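Local atomic coordinates of Proline/betaine transporter, RALF (PDB entry 4D7R), a protein that probably acts as a guanine nucleotide exchange factor, deposited here as an engineered fusion of a Rickettsia Sec7 domain with a Legionella capping domain. Residues A[39-44]-A[80-85]; A[103-108]-A[116-121]; A[278-283]-A[307-312]. All blocks are in the same frame, centred on the assembly; numbering follows the deposited sequence. Where two conformers were deposited one is given.

The three contacts follow one another along the chain, each closing before the next opens. Interactions 1 and 2 both belong to the helical Sec7 part of the fusion, with centres about 20 Å apart: the first joins helices 31-43 and 80-88, the second folds the loop after helix 92-103 against helix 112-121. Interaction 3 lies in the capping part, where helix 276-282 meets the turn that leads into helix 311-314; the chain runs through strands 284-292 and 298-304 between its two segments. Its centre lies about 27 Å and about 25 Å from those of interactions 1 and 2. Each contact pairs segments of one part, though F280 and F281 also touch helix 155-173 across the engineered interface.

Interaction 1. Residues A[39-44]-A[80-85]; sequences KLFNDK and LEFVGD
The side chains of F41 and F82 pass in opposed directions where the C-terminal end of helix 31-43 meets the start of helix 80-88. The tight part is the far end of the F41 ring. A chi1 of -167° turns this ring from its own helix toward V83, bringing F41 CE2 to 3.5 Å from F82 CB and 3.9 Å from V83 CG2. The backbone N of V83 faces the edge of the same ring, near its plane, with F41 CZ 3.9 Å away. F41 also meets the ring of F71, with planes at about 60°, and L78.

The F82 ring points back at the last turn of helix 31-43 and turns its edge to backbone carbonyls: F82 CD2 is 3.5 Å from F41 O, and F82 CE2 is 3.8 Å from N42 O. P45 also touches the F82 side chain. The loose side is at exposed D43, whose side chain stays well away and whose O is 4.4 Å from F82 CE2, while partly exposed N42 is held by hydrogen bonds to N79 and N77 in the loop before helix 80-88.

No hydrogen bond joins the two segments directly. Their axes approach to 10.1 Å at 82°, a nearly perpendicular packing of two short helical segments through aromatic side chains, within the all-helical Sec7 domain.

Interaction 2. Residues A[103-108]-A[116-121]; sequences KQFDFK and LRRFLQ
R118 and F105 bury the most surface here, and they run alongside each other in opposite directions. R118 starts with CG anti to its backbone N (chi1 -164°) and bends at chi3, which brings the guanidinium back along the loop 103-108. R118 NH2 arrives at the edge of the F105 ring, near the ring plane and 3.7 Å from F105 CD2. The two flat groups are turned 26° from each other. F107 comes to the same guanidinium from another side: its CE1 lies over one guanidinium face, 4.2 Å from R118 NH2. The carbonyl of D106 stands at the guanidinium edge, with D106 O 3.7 Å from R118 NH2. The guanidinium is thus held by packing against F105 and F107, with no hydrogen bond across the segments, and the D106 carboxylate is instead engaged by K108 in a salt bridge within the loop.

This is the way the connection between helices 92-103 and 112-121 of the Sec7 domain is folded down: an irregular stretch, dipped into the helical core by two of its aromatic residues. Its backbone is tied to helix 129-146 as well, through H142 on F105 O and Q146 on the N of F107.

F119, the third main contributor, makes a T-shaped pair with F105. The edge of F119 points at a face of F105, with ring centroids 5.5 Å apart and planes at 61°; F119 CD1 is 3.9 Å from F105 CE1. F105 CB, in turn, sits over the rim of one face of the F107 ring. F107 CZ reaches the base of F119 at a looser 4.3 Å from its CB. F105 also makes edge-to-face pairs with Y72 and F101, and F119 with F123.

Interaction 3. Residues A[278-283]-A[307-312]; sequences LSFFTG and NIFSKW
The rings of F280 and F309 run abreast, with centroids 5.5 Å apart and planes inclined at 37°. They touch along one flank, F280 CD2 being 3.8 Å from F309 CD2. The third flat group, the amide of N307, is used at both ends. ND2 gives a hydrogen bond to S279 O (3.1 Å), which lies close to the amide plane. OD1 receives the backbone N of S310 (2.9 Å) from above its carbonyl plane, which makes an Asx motif. A reciprocal bond runs from N307 N to S310 OG, and together the two fix the turn leading into helix 311-314.

S310 packs against the end of helix 276-282, with S310 CB 3.4 Å from G283 N. Its CA makes a CH...O contact with F281 O, and a water donates to both F281 O and F309 O, bridging the segments. G283, with positive phi, ends the helix beside S310.

Both segments lie in the capping part of the fusion. F280 and F281 also touch M167, F281 touches I166 and F309 touches I177, all of the Sec7 part, across an engineered interface. N307 ND2 adds a second donor to S279 O, already bonded to G283 N, and the two come from opposite faces of its plane. N307 and one bridging water therefore join the turn to the helix end by hydrogen bonds.

Interaction 1. Residues A[39-44]-A[80-85]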
loop_
_atom_site.group_PDB
_atom_site.type_symbol
_atom_site.label_atom_id
_atom_site.label_comp_id
_atom_site.label_asym_id
_atom_site.label_seq_id
_atom_site.Cartn_x
_atom_site.Cartn_y
_atom_site.Cartn_z
ATOM N N LYS A 39 2.593 -21.371 11.008
ATOM C CA LYS A 39 4.022 -21.296 11.366
ATOM C C LYS A 39 4.911 -20.684 10.277
ATOM O O LYS A 39 5.607 -19.773 10.547
ATOM C CB LYS A 39 4.607 -22.681 11.791
ATOM N N LEU A 40 4.867 -21.221 9.086
ATOM C CA LEU A 40 5.715 -20.829 8.030
ATOM C C LEU A 40 5.442 -19.371 7.688
ATOM O O LEU A 40 6.336 -18.578 7.683
ATOM C CB LEU A 40 5.524 -21.672 6.787
ATOM C CG LEU A 40 6.015 -23.116 6.738
ATOM C CD1 LEU A 40 5.701 -23.844 5.478
ATOM C CD2 LEU A 40 7.494 -23.171 6.954
ATOM N N PHE A 41 4.178 -19.068 7.456
ATOM C CA PHE A 41 3.717 -17.707 7.168
ATOM C C PHE A 41 4.132 -16.639 8.178
ATOM O O PHE A 41 4.565 -15.611 7.796
ATOM C CB PHE A 41 2.218 -17.695 6.931
ATOM C CG PHE A 41 1.724 -16.415 6.344
ATOM C CD1 PHE A 41 1.662 -16.236 5.006
ATOM C CD2 PHE A 41 1.304 -15.426 7.154
ATOM C CE1 PHE A 41 1.198 -15.047 4.473
ATOM C CE2 PHE A 41 0.829 -14.262 6.631
ATOM C CZ PHE A 41 0.795 -14.079 5.298
ATOM N N ASN A 42 3.991 -16.901 9.456
ATOM C CA ASN A 42 4.344 -15.968 10.467
ATOM C C ASN A 42 5.871 -15.757 10.592
ATOM O O ASN A 42 6.285 -14.783 11.184
ATOM C CB ASN A 42 3.673 -16.287 11.797
ATOM C CG ASN A 42 2.173 -16.067 11.777
ATOM O OD1 ASN A 42 1.639 -15.434 10.902
ATOM N ND2 ASN A 42 1.522 -16.518 12.787
ATOM N N ASP A 43 6.654 -16.633 9.989
ATOM C CA ASP A 43 8.113 -16.471 9.957
ATOM C C ASP A 43 8.484 -15.661 8.720
ATOM O O ASP A 43 9.117 -14.607 8.831
ATOM C CB ASP A 43 8.858 -17.821 9.934
ATOM C CG ASP A 43 10.374 -17.651 9.776
ATOM O OD1 ASP A 43 10.961 -16.825 10.516
ATOM O OD2 ASP A 43 10.958 -18.297 8.872
ATOM N N LYS A 44 8.119 -16.201 7.542
ATOM C CA LYS A 44 8.332 -15.627 6.223
ATOM C C LYS A 44 7.080 -15.950 5.403
ATOM O O LYS A 44 6.864 -17.133 5.112
ATOM C CB LYS A 44 9.537 -16.277 5.530
ATOM C CG LYS A 44 10.891 -15.832 6.032
ATOM C CD LYS A 44 11.972 -16.654 5.374
ATOM C CE LYS A 44 13.332 -16.071 5.627
ATOM N NZ LYS A 44 14.379 -16.790 4.858
ATOM N N LEU A 80 -1.171 -10.185 10.627
ATOM C CA LEU A 80 -2.029 -9.374 9.764
ATOM C C LEU A 80 -1.302 -8.344 8.908
ATOM O O LEU A 80 -1.818 -7.954 7.921
ATOM C CB LEU A 80 -3.188 -8.756 10.512
ATOM C CG LEU A 80 -4.138 -9.766 11.155
ATOM C CD1 LEU A 80 -5.400 -9.123 11.601
ATOM C CD2 LEU A 80 -4.419 -10.925 10.217
ATOM N N GLU A 81 -0.083 -7.977 9.282
ATOM C CA GLU A 81 0.724 -7.120 8.434
ATOM C C GLU A 81 1.056 -7.832 7.167
ATOM O O GLU A 81 0.986 -7.280 6.120
ATOM C CB GLU A 81 2.061 -6.684 9.064
ATOM C CG GLU A 81 1.983 -6.060 10.429
ATOM C CD GLU A 81 3.128 -5.097 10.747
ATOM O OE1 GLU A 81 4.169 -5.275 10.218
ATOM O OE2 GLU A 81 2.914 -4.150 11.489
ATOM N N PHE A 82 1.433 -9.095 7.305
ATOM C CA PHE A 82 1.853 -9.884 6.205
ATOM C C PHE A 82 0.628 -10.204 5.331
ATOM O O PHE A 82 0.728 -10.226 4.179
ATOM C CB PHE A 82 2.543 -11.195 6.666
ATOM C CG PHE A 82 3.884 -11.024 7.363
ATOM C CD1 PHE A 82 4.579 -9.854 7.322
ATOM C CD2 PHE A 82 4.432 -12.081 8.039
ATOM C CE1 PHE A 82 5.774 -9.713 7.973
ATOM C CE2 PHE A 82 5.637 -11.956 8.680
ATOM C CZ PHE A 82 6.288 -10.761 8.663
ATOM N N VAL A 83 -0.500 -10.471 5.963
ATOM C CA VAL A 83 -1.736 -10.732 5.197
ATOM C C VAL A 83 -2.074 -9.469 4.393
ATOM O O VAL A 83 -2.282 -9.570 3.179
ATOM C CB VAL A 83 -2.933 -11.208 6.073
ATOM C CG1 VAL A 83 -4.270 -11.106 5.331
ATOM C CG2 VAL A 83 -2.705 -12.615 6.591
ATOM N N GLY A 84 -2.103 -8.303 5.065
ATOM C CA GLY A 84 -2.416 -7.028 4.415
ATOM C C GLY A 84 -1.490 -6.767 3.241
ATOM O O GLY A 84 -1.943 -6.415 2.139
ATOM N N ASP A 85 -0.193 -6.989 3.464
ATOM C CA ASP A 85 0.825 -6.802 2.430
ATOM C C ASP A 85 0.629 -7.724 1.249
ATOM O O ASP A 85 0.648 -7.238 0.120
ATOM C CB ASP A 85 2.239 -6.878 2.978
ATOM C CG ASP A 85 3.236 -6.261 2.022
ATOM O OD1 ASP A 85 3.172 -5.022 1.818
ATOM O OD2 ASP A 85 4.065 -7.020 1.456
#

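Interaction 2. Residues A[103-108]-A[116-121]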
loop_
_atom_site.group_PDB
_atom_site.type_symbol
_atom_site.label_atom_id
_atom_site.label_comp_id
_atom_site.label_asym_id
_atom_site.label_seq_id
_atom_site.Cartn_x
_atom_site.Cartn_y
_atom_site.Cartn_z
ATOM N N LYS A 103 -14.389 -12.218 -1.586
ATOM C CA LYS A 103 -15.576 -13.059 -1.819
ATOM C C LYS A 103 -16.030 -13.863 -0.597
ATOM O O LYS A 103 -17.220 -14.150 -0.478
ATOM C CB LYS A 103 -15.425 -13.917 -3.081
ATOM C CG LYS A 103 -15.827 -13.131 -4.334
ATOM C CD LYS A 103 -15.495 -13.865 -5.636
ATOM C CE LYS A 103 -16.033 -13.154 -6.864
ATOM N NZ LYS A 103 -15.432 -11.807 -7.058
ATOM N N GLN A 104 -15.113 -14.144 0.350
ATOM C CA GLN A 104 -15.409 -14.846 1.607
ATOM C C GLN A 104 -16.396 -14.030 2.483
ATOM O O GLN A 104 -17.147 -14.599 3.284
ATOM C CB GLN A 104 -14.109 -15.054 2.396
ATOM C CG GLN A 104 -13.115 -16.066 1.774
ATOM C CD GLN A 104 -13.397 -17.491 2.185
ATOM O OE1 GLN A 104 -14.184 -17.771 3.102
ATOM N NE2 GLN A 104 -12.817 -18.440 1.471
ATOM N N PHE A 105 -16.372 -12.705 2.362
ATOM C CA PHE A 105 -17.269 -11.840 3.154
ATOM C C PHE A 105 -18.689 -11.874 2.606
ATOM O O PHE A 105 -18.896 -11.762 1.400
ATOM C CB PHE A 105 -16.779 -10.384 3.129
ATOM C CG PHE A 105 -15.482 -10.120 3.849
ATOM C CD1 PHE A 105 -14.257 -10.433 3.253
ATOM C CD2 PHE A 105 -15.475 -9.534 5.110
ATOM C CE1 PHE A 105 -13.057 -10.165 3.908
ATOM C CE2 PHE A 105 -14.270 -9.278 5.768
ATOM C CZ PHE A 105 -13.072 -9.566 5.151
ATOM N N ASP A 106 -19.662 -11.998 3.493
ATOM C CA ASP A 106 -21.065 -11.953 3.106
ATOM C C ASP A 106 -21.561 -10.520 3.403
ATOM O O ASP A 106 -21.689 -10.137 4.561
ATOM C CB ASP A 106 -21.881 -13.009 3.870
ATOM C CG ASP A 106 -23.368 -12.985 3.556
ATOM O OD1 ASP A 106 -23.738 -12.539 2.437
ATOM O OD2 ASP A 106 -24.161 -13.417 4.420
ATOM N N PHE A 107 -21.757 -9.715 2.350
ATOM C CA PHE A 107 -22.204 -8.331 2.490
ATOM C C PHE A 107 -23.649 -8.183 2.004
ATOM O O PHE A 107 -24.116 -7.054 1.875
ATOM C CB PHE A 107 -21.295 -7.392 1.668
ATOM C CG PHE A 107 -19.873 -7.240 2.162
ATOM C CD1 PHE A 107 -19.583 -7.254 3.525
ATOM C CD2 PHE A 107 -18.839 -7.011 1.273
ATOM C CE1 PHE A 107 -18.269 -7.096 3.981
ATOM C CE2 PHE A 107 -17.530 -6.821 1.733
ATOM C CZ PHE A 107 -17.259 -6.857 3.082
ATOM N N LYS A 108 -24.341 -9.311 1.742
ATOM C CA LYS A 108 -25.712 -9.333 1.217
ATOM C C LYS A 108 -26.670 -8.749 2.227
ATOM O O LYS A 108 -26.727 -9.218 3.360
ATOM C CB LYS A 108 -26.136 -10.766 0.824
ATOM C CG LYS A 108 -25.334 -11.364 -0.341
ATOM C CD LYS A 108 -25.899 -12.709 -0.860
ATOM C CE LYS A 108 -25.726 -13.896 0.073
ATOM N NZ LYS A 108 -24.299 -14.267 0.267
ATOM N N LEU A 116 -17.813 -2.009 5.412
ATOM C CA LEU A 116 -16.492 -1.381 5.182
ATOM C C LEU A 116 -15.585 -1.466 6.408
ATOM O O LEU A 116 -14.423 -1.883 6.279
ATOM C CB LEU A 116 -16.654 0.057 4.651
ATOM C CG LEU A 116 -15.374 0.920 4.407
ATOM C CD1 LEU A 116 -14.409 0.245 3.415
ATOM C CD2 LEU A 116 -15.739 2.240 3.839
ATOM N N ARG A 117 -16.140 -1.172 7.608
ATOM C CA ARG A 117 -15.434 -1.318 8.888
ATOM C C ARG A 117 -14.894 -2.740 9.077
ATOM O O ARG A 117 -13.717 -2.911 9.393
ATOM C CB ARG A 117 -16.374 -1.012 10.064
ATOM C CG ARG A 117 -16.745 0.436 10.236
ATOM C CD ARG A 117 -17.460 0.580 11.564
ATOM N NE ARG A 117 -18.173 1.852 11.686
ATOM C CZ ARG A 117 -17.617 2.982 12.100
ATOM N NH1 ARG A 117 -16.321 3.023 12.403
ATOM N NH2 ARG A 117 -18.343 4.078 12.212
ATOM N N ARG A 118 -15.730 -3.724 8.869
ATOM C CA ARG A 118 -15.364 -5.100 9.031
ATOM C C ARG A 118 -14.213 -5.473 8.084
ATOM O O ARG A 118 -13.265 -6.023 8.499
ATOM C CB ARG A 118 -16.579 -5.981 8.828
ATOM C CG ARG A 118 -16.396 -7.362 9.343
ATOM C CD ARG A 118 -17.697 -8.093 9.466
ATOM N NE ARG A 118 -17.795 -9.170 8.517
ATOM C CZ ARG A 118 -18.806 -9.339 7.697
ATOM N NH1 ARG A 118 -19.868 -8.621 7.834
ATOM N NH2 ARG A 118 -18.731 -10.200 6.724
ATOM N N PHE A 119 -14.341 -5.133 6.828
ATOM C CA PHE A 119 -13.331 -5.425 5.811
ATOM C C PHE A 119 -11.992 -4.849 6.243
ATOM O O PHE A 119 -11.008 -5.587 6.295
ATOM C CB PHE A 119 -13.738 -4.872 4.417
ATOM C CG PHE A 119 -12.754 -5.181 3.309
ATOM C CD1 PHE A 119 -12.635 -6.475 2.798
ATOM C CD2 PHE A 119 -11.897 -4.193 2.823
ATOM C CE1 PHE A 119 -11.714 -6.761 1.769
ATOM C CE2 PHE A 119 -10.963 -4.485 1.805
ATOM C CZ PHE A 119 -10.885 -5.760 1.284
ATOM N N LEU A 120 -11.971 -3.547 6.603
ATOM C CA LEU A 120 -10.736 -2.854 6.993
ATOM C C LEU A 120 -10.012 -3.462 8.239
ATOM O O LEU A 120 -8.804 -3.241 8.397
ATOM C CB LEU A 120 -10.960 -1.332 7.140
ATOM C CG LEU A 120 -11.377 -0.537 5.881
ATOM C CD1 LEU A 120 -11.722 0.897 6.236
ATOM C CD2 LEU A 120 -10.307 -0.607 4.760
ATOM N N GLN A 121 -10.740 -4.229 9.087
ATOM C CA GLN A 121 -10.208 -4.887 10.295
ATOM C C GLN A 121 -9.678 -6.302 10.016
ATOM O O GLN A 121 -8.992 -6.873 10.869
ATOM C CB GLN A 121 -11.294 -4.975 11.381
ATOM C CG GLN A 121 -11.640 -3.647 12.043
ATOM C CD GLN A 121 -12.986 -3.704 12.719
ATOM O OE1 GLN A 121 -13.702 -2.705 12.842
ATOM N NE2 GLN A 121 -13.350 -4.875 13.197
#

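Interaction 3. Residues A[278-283]-A[307-312]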
loop_
_atom_site.group_PDB
_atom_site.type_symbol
_atom_site.label_atom_id
_atom_site.label_comp_id
_atom_site.label_asym_id
_atom_site.label_seq_id
_atom_site.Cartn_x
_atom_site.Cartn_y
_atom_site.Cartn_z
ATOM N N LEU A 278 -5.640 9.947 -2.924
ATOM C CA LEU A 278 -4.511 9.265 -2.274
ATOM C C LEU A 278 -3.514 10.284 -1.802
ATOM O O LEU A 278 -2.909 10.109 -0.736
ATOM C CB LEU A 278 -3.855 8.239 -3.213
ATOM C CG LEU A 278 -4.659 6.973 -3.500
ATOM C CD1 LEU A 278 -3.947 6.112 -4.541
ATOM C CD2 LEU A 278 -4.904 6.175 -2.229
ATOM N N SER A 279 -3.384 11.379 -2.556
ATOM C CA SER A 279 -2.525 12.479 -2.168
ATOM C C SER A 279 -3.052 13.104 -0.884
ATOM O O SER A 279 -2.322 13.343 -0.031
ATOM C CB SER A 279 -2.343 13.537 -3.262
ATOM O OG SER A 279 -1.711 13.073 -4.381
ATOM N N PHE A 280 -4.347 13.334 -0.800
ATOM C CA PHE A 280 -4.978 13.898 0.378
ATOM C C PHE A 280 -4.841 12.979 1.578
ATOM O O PHE A 280 -4.581 13.383 2.642
ATOM C CB PHE A 280 -6.450 14.136 0.112
ATOM C CG PHE A 280 -6.717 15.405 -0.593
ATOM C CD1 PHE A 280 -6.299 15.569 -1.857
ATOM C CD2 PHE A 280 -7.340 16.436 0.035
ATOM C CE1 PHE A 280 -6.510 16.748 -2.522
ATOM C CE2 PHE A 280 -7.551 17.631 -0.614
ATOM C CZ PHE A 280 -7.153 17.771 -1.894
ATOM N N PHE A 281 -5.094 11.714 1.328
ATOM C CA PHE A 281 -5.161 10.724 2.377
ATOM C C PHE A 281 -3.813 10.383 2.999
ATOM O O PHE A 281 -3.727 10.291 4.169
ATOM C CB PHE A 281 -5.893 9.483 1.887
ATOM C CG PHE A 281 -6.166 8.453 2.943
ATOM C CD1 PHE A 281 -6.821 8.761 4.093
ATOM C CD2 PHE A 281 -5.760 7.169 2.768
ATOM C CE1 PHE A 281 -7.094 7.821 5.043
ATOM C CE2 PHE A 281 -5.980 6.221 3.736
ATOM C CZ PHE A 281 -6.657 6.551 4.868
ATOM N N THR A 282 -2.785 10.244 2.175
ATOM C CA THR A 282 -1.491 9.751 2.641
ATOM C C THR A 282 -0.327 10.659 2.360
ATOM O O THR A 282 0.749 10.384 2.867
ATOM C CB THR A 282 -1.140 8.399 1.940
ATOM O OG1 THR A 282 -0.968 8.654 0.566
ATOM C CG2 THR A 282 -2.201 7.304 2.092
ATOM N N GLY A 283 -0.524 11.706 1.555
ATOM C CA GLY A 283 0.565 12.586 1.156
ATOM C C GLY A 283 1.270 12.069 -0.087
ATOM O O GLY A 283 2.282 12.636 -0.512
ATOM N N ASN A 307 0.709 16.699 4.430
ATOM C CA ASN A 307 -0.230 17.788 4.260
ATOM C C ASN A 307 -1.156 17.778 5.477
ATOM O O ASN A 307 -1.102 16.858 6.288
ATOM C CB ASN A 307 -0.960 17.709 2.919
ATOM C CG ASN A 307 -1.795 16.468 2.758
ATOM O OD1 ASN A 307 -2.769 16.262 3.479
ATOM N ND2 ASN A 307 -1.439 15.635 1.787
ATOM N N ILE A 308 -1.995 18.790 5.615
ATOM C CA ILE A 308 -2.869 18.910 6.779
ATOM C C ILE A 308 -3.794 17.697 6.971
ATOM O O ILE A 308 -4.135 17.377 8.106
ATOM C CB ILE A 308 -3.629 20.266 6.718
ATOM C CG1 ILE A 308 -4.245 20.632 8.080
ATOM C CG2 ILE A 308 -4.657 20.290 5.579
ATOM C CD1 ILE A 308 -4.856 22.063 8.168
ATOM N N PHE A 309 -4.200 17.027 5.874
ATOM C CA PHE A 309 -5.066 15.847 5.990
ATOM C C PHE A 309 -4.287 14.598 6.313
ATOM O O PHE A 309 -4.703 13.804 7.176
ATOM C CB PHE A 309 -5.939 15.627 4.712
ATOM C CG PHE A 309 -6.802 16.805 4.349
ATOM C CD1 PHE A 309 -8.056 16.979 4.932
ATOM C CD2 PHE A 309 -6.363 17.752 3.427
ATOM C CE1 PHE A 309 -8.842 18.096 4.619
ATOM C CE2 PHE A 309 -7.149 18.869 3.118
ATOM C CZ PHE A 309 -8.376 19.039 3.724
ATOM N N SER A 310 -3.170 14.385 5.598
ATOM C CA SER A 310 -2.391 13.164 5.721
ATOM C C SER A 310 -1.688 13.001 7.045
ATOM O O SER A 310 -1.570 11.873 7.516
ATOM C CB SER A 310 -1.367 13.056 4.600
ATOM O OG SER A 310 -0.310 13.976 4.801
ATOM N N LYS A 311 -1.221 14.113 7.638
ATOM C CA LYS A 311 -0.444 14.090 8.883
ATOM C C LYS A 311 -1.129 13.409 10.075
ATOM O O LYS A 311 -0.451 12.802 10.918
ATOM C CB LYS A 311 0.113 15.474 9.228
ATOM C CG LYS A 311 -0.956 16.481 9.641
ATOM C CD LYS A 311 -0.335 17.756 10.168
ATOM C CE LYS A 311 -1.389 18.601 10.848
ATOM N NZ LYS A 311 -0.880 19.941 11.211
ATOM N N TRP A 312 -2.471 13.472 10.117
ATOM C CA TRP A 312 -3.258 12.861 11.183
ATOM C C TRP A 312 -2.972 11.347 11.308
ATOM O O TRP A 312 -2.909 10.822 12.418
ATOM C CB TRP A 312 -4.760 13.093 10.924
ATOM C CG TRP A 312 -5.622 12.555 12.020
ATOM C CD1 TRP A 312 -5.494 12.803 13.356
ATOM C CD2 TRP A 312 -6.712 11.645 11.881
ATOM N NE1 TRP A 312 -6.446 12.103 14.059
ATOM C CE2 TRP A 312 -7.207 11.383 13.179
ATOM C CE3 TRP A 312 -7.366 11.070 10.781
ATOM C CZ2 TRP A 312 -8.294 10.540 13.409
ATOM C CZ3 TRP A 312 -8.432 10.209 11.016
ATOM C CH2 TRP A 312 -8.888 9.955 12.313
HETATM O O HOH W 1 -5.695 11.136 6.282
#